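PDB 4AJ9: catalase-3 from Neurospora crassa, which breaks down hydrogen peroxide to oxygen and water at a heme iron, and so probably protects cells from peroxide damage. Local coordinates for residues C[143-147]-C[179-185]. Sequence-based numbering, arbitrary orientation.
Sequences FFIQD and FFSSQPS. With HEM (protoporphyrin IX containing Fe), chain Y.
The hydroxyl of Ser185 donates a hydrogen bond to the carbonyl of Phe144, and this bond, OG to O 2.9 Å, is the one direct hydrogen bond between the loop 143-147 and the segment 179-185. The donor lies in the carbonyl plane, with a C=O...OG angle of 146°. A small hydroxyl suits this place because it can give and accept at once: a water donates to OG and accepts from the backbone N of Gln146. A second water donates both to Phe143 O and to Ser185 O, bridging two carbonyls that could not bond each other. The CB of Ser185 also rests against CG of Gln146, 4.0 Å away, while the amide end of that glutamine turns to the carbonyl of Phe438.

Beside this polar seam the packing is apolar. The rings of Phe144 and Phe180 are nearly parallel, 11° apart, but slid until their centroids stand 5.8 Å from each other; they meet through their CE1 atoms at 3.9 Å with scarcely any overlap. The side chains of Ile145 and Phe179 instead cross at about a right angle, the branch methyl CG2 of Ile145 fitting the ring edge in plane, 4.0 Å from CZ of Phe179. The CB bond of Phe179 points toward the loop, and with CG anti to the backbone N (chi1 -177°) the ring reaches Ile145.

Flat phenylalanines suit the buried space beside the heme: Phe143 is layered between CD2 of Phe144 and the heme vinyl, with CAB 3.7 Å from CG of Phe143. Further along the loop, Asp147 forms a salt bridge with Lys33 of a neighbouring subunit. Phe180, Phe144, Phe143 and the vinyl thus make one apolar run, while Ser185 OG and two waters satisfy buried backbone groups where the heme-pocket loop meets the helix end.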
ATOM      1  N   PHE C 143      -6.549 -10.696 -31.089  1.00  7.28           N
ATOM      2  CA  PHE C 143      -7.160  -9.964 -29.995  1.00  7.46           C
ATOM      3  C   PHE C 143      -8.220  -8.968 -30.474  1.00  6.82           C
ATOM      4  O   PHE C 143      -8.280  -8.657 -31.656  1.00  6.61           O
ATOM      5  CB  PHE C 143      -6.106  -9.282 -29.138  1.00  7.52           C
ATOM      6  CG  PHE C 143      -6.578  -9.008 -27.738  1.00  8.67           C
ATOM      7  CD1 PHE C 143      -6.725 -10.048 -26.835  1.00  9.35           C
ATOM      8  CD2 PHE C 143      -6.917  -7.733 -27.347  1.00  8.01           C
ATOM      9  CE1 PHE C 143      -7.174  -9.808 -25.549  1.00 18.62           C
ATOM     10  CE2 PHE C 143      -7.376  -7.485 -26.069  1.00 11.23           C
ATOM     11  CZ  PHE C 143      -7.510  -8.523 -25.166  1.00 15.25           C
ATOM     12  N   PHE C 144      -9.039  -8.467 -29.548  1.00  9.04           N
ATOM     13  CA  PHE C 144     -10.213  -7.649 -29.886  1.00  4.63           C
ATOM     14  C   PHE C 144      -9.910  -6.288 -30.490  1.00  7.52           C
ATOM     15  O   PHE C 144     -10.706  -5.755 -31.271  1.00  6.76           O
ATOM     16  CB  PHE C 144     -11.072  -7.373 -28.644  1.00  5.01           C
ATOM     17  CG  PHE C 144     -11.715  -8.592 -28.047  1.00  6.82           C
ATOM     18  CD1 PHE C 144     -12.895  -9.108 -28.575  1.00  8.31           C
ATOM     19  CD2 PHE C 144     -11.168  -9.193 -26.931  1.00  6.85           C
ATOM     20  CE1 PHE C 144     -13.506 -10.219 -27.997  1.00  9.64           C
ATOM     21  CE2 PHE C 144     -11.772 -10.307 -26.349  1.00  7.13           C
ATOM     22  CZ  PHE C 144     -12.938 -10.815 -26.879  1.00  6.90           C
ATOM     23  N   ILE C 145      -8.794  -5.695 -30.096  1.00  6.72           N
ATOM     24  CA  ILE C 145      -8.560  -4.292 -30.404  1.00  8.27           C
ATOM     25  C   ILE C 145      -7.161  -4.110 -30.940  1.00  5.81           C
ATOM     26  O   ILE C 145      -6.313  -4.969 -30.747  1.00  6.58           O
ATOM     27  CB  ILE C 145      -8.749  -3.400 -29.168  1.00  3.45           C
ATOM     28  CG1 ILE C 145      -7.878  -3.926 -28.021  1.00  4.57           C
ATOM     29  CG2 ILE C 145     -10.236  -3.367 -28.754  1.00  4.22           C
ATOM     30  CD1 ILE C 145      -7.797  -3.027 -26.834  1.00  4.48           C
ATOM     31  N   GLN C 146      -6.937  -2.987 -31.614  1.00  6.08           N
ATOM     32  CA  GLN C 146      -5.710  -2.776 -32.384  1.00  5.86           C
ATOM     33  C   GLN C 146      -4.764  -1.777 -31.725  1.00  6.77           C
ATOM     34  O   GLN C 146      -3.662  -1.556 -32.196  1.00  8.44           O
ATOM     35  CB  GLN C 146      -6.059  -2.293 -33.798  1.00  8.27           C
ATOM     36  CG  GLN C 146      -6.989  -3.231 -34.551  1.00 10.67           C
ATOM     37  CD  GLN C 146      -7.337  -2.731 -35.937  1.00 15.60           C
ATOM     38  OE1 GLN C 146      -7.850  -1.621 -36.097  1.00 13.14           O
ATOM     39  NE2 GLN C 146      -7.061  -3.550 -36.950  1.00  6.89           N
ATOM     40  N   ASP C 147      -5.200  -1.172 -30.632  1.00  7.14           N
ATOM     41  CA  ASP C 147      -4.368  -0.194 -29.951  1.00  5.40           C
ATOM     42  C   ASP C 147      -4.577  -0.347 -28.439  1.00  4.36           C
ATOM     43  O   ASP C 147      -5.705  -0.354 -27.966  1.00  4.24           O
ATOM     44  CB  ASP C 147      -4.729   1.214 -30.436  1.00  6.05           C
ATOM     45  CG  ASP C 147      -3.758   2.285 -29.941  1.00  8.91           C
ATOM     46  OD1 ASP C 147      -3.387   2.273 -28.739  1.00  4.69           O
ATOM     47  OD2 ASP C 147      -3.370   3.150 -30.765  1.00  5.02           O
ATOM     48  N   PHE C 179     -20.177  -2.681 -27.277  1.00  6.73           N
ATOM     49  CA  PHE C 179     -18.775  -2.468 -27.633  1.00  6.67           C
ATOM     50  C   PHE C 179     -18.344  -3.248 -28.878  1.00  7.85           C
ATOM     51  O   PHE C 179     -17.676  -2.703 -29.748  1.00  9.42           O
ATOM     52  CB  PHE C 179     -17.827  -2.795 -26.473  1.00  6.30           C
ATOM     53  CG  PHE C 179     -16.381  -2.507 -26.788  1.00  4.03           C
ATOM     54  CD1 PHE C 179     -15.878  -1.219 -26.669  1.00  4.44           C
ATOM     55  CD2 PHE C 179     -15.535  -3.516 -27.226  1.00  5.18           C
ATOM     56  CE1 PHE C 179     -14.548  -0.934 -26.972  1.00  6.27           C
ATOM     57  CE2 PHE C 179     -14.200  -3.244 -27.530  1.00  1.27           C
ATOM     58  CZ  PHE C 179     -13.707  -1.946 -27.402  1.00  3.41           C
ATOM     59  N   PHE C 180     -18.732  -4.517 -28.961  1.00  6.30           N
ATOM     60  CA  PHE C 180     -18.350  -5.364 -30.090  1.00  6.66           C
ATOM     61  C   PHE C 180     -18.848  -4.774 -31.400  1.00  9.78           C
ATOM     62  O   PHE C 180     -18.192  -4.877 -32.437  1.00  8.43           O
ATOM     63  CB  PHE C 180     -18.940  -6.768 -29.924  1.00  3.86           C
ATOM     64  CG  PHE C 180     -18.398  -7.527 -28.743  1.00  7.11           C
ATOM     65  CD1 PHE C 180     -17.123  -7.270 -28.258  1.00 11.67           C
ATOM     66  CD2 PHE C 180     -19.161  -8.503 -28.127  1.00  8.09           C
ATOM     67  CE1 PHE C 180     -16.616  -7.986 -27.182  1.00  7.95           C
ATOM     68  CE2 PHE C 180     -18.665  -9.206 -27.038  1.00 10.01           C
ATOM     69  CZ  PHE C 180     -17.387  -8.947 -26.572  1.00  7.66           C
ATOM     70  N   SER C 181     -20.020  -4.161 -31.349  1.00  7.70           N
ATOM     71  CA  SER C 181     -20.651  -3.657 -32.556  1.00 10.40           C
ATOM     72  C   SER C 181     -20.242  -2.214 -32.853  1.00 10.45           C
ATOM     73  O   SER C 181     -20.289  -1.774 -34.000  1.00 10.40           O
ATOM     74  CB  SER C 181     -22.174  -3.818 -32.482  1.00  9.12           C
ATOM     75  OG  SER C 181     -22.737  -3.084 -31.404  1.00  8.68           O
ATOM     76  N   SER C 182     -19.835  -1.489 -31.816  1.00  7.20           N
ATOM     77  CA  SER C 182     -19.364  -0.114 -31.961  1.00 10.27           C
ATOM     78  C   SER C 182     -17.899  -0.064 -32.386  1.00 10.15           C
ATOM     79  O   SER C 182     -17.434   0.949 -32.902  1.00  7.88           O
ATOM     80  CB  SER C 182     -19.519   0.640 -30.642  1.00  6.24           C
ATOM     81  OG  SER C 182     -20.880   0.893 -30.343  1.00 10.59           O
ATOM     82  N   GLN C 183     -17.189  -1.167 -32.159  1.00  7.49           N
ATOM     83  CA  GLN C 183     -15.743  -1.268 -32.382  1.00  6.53           C
ATOM     84  C   GLN C 183     -15.449  -2.553 -33.155  1.00  7.67           C
ATOM     85  O   GLN C 183     -15.013  -3.550 -32.572  1.00  8.29           O
ATOM     86  CB  GLN C 183     -15.022  -1.308 -31.024  1.00  9.41           C
ATOM     87  CG  GLN C 183     -13.496  -1.225 -31.091  1.00  9.86           C
ATOM     88  CD  GLN C 183     -13.040   0.139 -31.546  1.00 12.19           C
ATOM     89  OE1 GLN C 183     -12.758   1.019 -30.727  1.00 14.35           O
ATOM     90  NE2 GLN C 183     -13.000   0.338 -32.864  1.00  4.88           N
ATOM     91  N   PRO C 184     -15.684  -2.541 -34.483  1.00  5.31           N
ATOM     92  CA  PRO C 184     -15.778  -3.803 -35.234  1.00  7.40           C
ATOM     93  C   PRO C 184     -14.500  -4.636 -35.290  1.00  4.24           C
ATOM     94  O   PRO C 184     -14.584  -5.801 -35.659  1.00  8.29           O
ATOM     95  CB  PRO C 184     -16.193  -3.347 -36.643  1.00 12.43           C
ATOM     96  CG  PRO C 184     -16.874  -2.034 -36.429  1.00  9.74           C
ATOM     97  CD  PRO C 184     -16.129  -1.386 -35.283  1.00  8.46           C
ATOM     98  N   SER C 185     -13.348  -4.075 -34.927  1.00  6.30           N
ATOM     99  CA  SER C 185     -12.135  -4.878 -34.923  1.00  5.87           C
ATOM    100  C   SER C 185     -12.358  -6.080 -34.001  1.00  5.92           C
ATOM    101  O   SER C 185     -11.765  -7.137 -34.192  1.00  5.52           O
ATOM    102  CB  SER C 185     -10.935  -4.055 -34.448  1.00 10.34           C
ATOM    103  OG  SER C 185     -11.131  -3.616 -33.116  1.00  7.42           O
TER
HETATM  104  CHA HEM Y1720      -3.039 -10.209 -17.695  1.00  3.43           C
HETATM  105  CHB HEM Y1720      -2.829 -12.023 -22.207  1.00  4.66           C
HETATM  106  CHC HEM Y1720      -3.749  -7.609 -23.978  1.00  5.71           C
HETATM  107  CHD HEM Y1720      -3.078  -5.701 -19.576  1.00  5.92           C
HETATM  108  C1A HEM Y1720      -2.945 -11.102 -18.747  1.00  3.27           C
HETATM  109  C2A HEM Y1720      -2.761 -12.546 -18.650  1.00  4.40           C
HETATM  110  C3A HEM Y1720      -2.720 -13.042 -19.899  1.00  4.30           C
HETATM  111  C4A HEM Y1720      -2.853 -11.935 -20.826  1.00  4.55           C
HETATM  112  CMA HEM Y1720      -2.540 -14.521 -20.318  1.00  2.35           C
HETATM  113  CAA HEM Y1720      -2.688 -13.351 -17.325  1.00  1.90           C
HETATM  114  CBA HEM Y1720      -1.249 -13.676 -16.936  1.00  4.61           C
HETATM  115  CGA HEM Y1720      -1.275 -14.544 -15.705  1.00  4.30           C
HETATM  116  O1A HEM Y1720      -0.906 -14.054 -14.610  1.00  4.96           O
HETATM  117  O2A HEM Y1720      -1.678 -15.733 -15.816  1.00  4.88           O
HETATM  118  C1B HEM Y1720      -3.002 -10.972 -23.086  1.00  3.63           C
HETATM  119  C2B HEM Y1720      -2.874 -11.040 -24.532  1.00  4.37           C
HETATM  120  C3B HEM Y1720      -3.150  -9.825 -25.029  1.00  3.57           C
HETATM  121  C4B HEM Y1720      -3.432  -8.948 -23.910  1.00  5.58           C
HETATM  122  CMB HEM Y1720      -2.507 -12.341 -25.283  1.00  1.69           C
HETATM  123  CAB HEM Y1720      -3.124  -9.344 -26.500  1.00  8.96           C
HETATM  124  CBB HEM Y1720      -2.352  -9.957 -27.405  1.00 11.90           C
HETATM  125  C1C HEM Y1720      -3.561  -6.714 -22.953  1.00  3.45           C
HETATM  126  C2C HEM Y1720      -3.446  -5.269 -23.086  1.00  4.52           C
HETATM  127  C3C HEM Y1720      -3.283  -4.765 -21.860  1.00  8.29           C
HETATM  128  C4C HEM Y1720      -3.242  -5.860 -20.925  1.00  5.40           C
HETATM  129  CMC HEM Y1720      -3.555  -4.481 -24.405  1.00  2.50           C
HETATM  130  CAC HEM Y1720      -3.068  -3.303 -21.446  1.00  4.71           C
HETATM  131  CBC HEM Y1720      -2.412  -2.483 -22.268  1.00 10.17           C
HETATM  132  C1D HEM Y1720      -3.021  -6.713 -18.664  1.00  8.15           C
HETATM  133  C2D HEM Y1720      -2.855  -6.512 -17.248  1.00  2.41           C
HETATM  134  C3D HEM Y1720      -2.846  -7.917 -16.661  1.00  0.97           C
HETATM  135  C4D HEM Y1720      -2.996  -8.822 -17.779  1.00  1.58           C
HETATM  136  CMD HEM Y1720      -2.723  -5.158 -16.519  1.00  2.92           C
HETATM  137  CAD HEM Y1720      -2.684  -8.292 -15.179  1.00  3.01           C
HETATM  138  CBD HEM Y1720      -1.212  -8.627 -14.966  1.00  3.52           C
HETATM  139  CGD HEM Y1720      -0.963  -8.887 -13.505  1.00  2.95           C
HETATM  140  O1D HEM Y1720       0.049  -9.558 -13.189  1.00  3.32           O
HETATM  141  O2D HEM Y1720      -1.792  -8.449 -12.666  1.00  7.16           O
HETATM  142  NA  HEM Y1720      -2.991 -10.773 -20.087  1.00  1.81           N
HETATM  143  NB  HEM Y1720      -3.336  -9.685 -22.751  1.00  3.03           N
HETATM  144  NC  HEM Y1720      -3.427  -7.035 -21.619  1.00  4.10           N
HETATM  145  ND  HEM Y1720      -3.094  -8.072 -18.943  1.00  2.46           N
HETATM  146 FE   HEM Y1720      -3.110  -8.916 -20.869  1.00  5.35          FE
HETATM  147  O   HOH W   1     -10.674  -9.264 -33.130  1.00  3.43           O
HETATM  148  O   HOH W   2      -9.636  -1.675 -32.173  1.00 12.89           O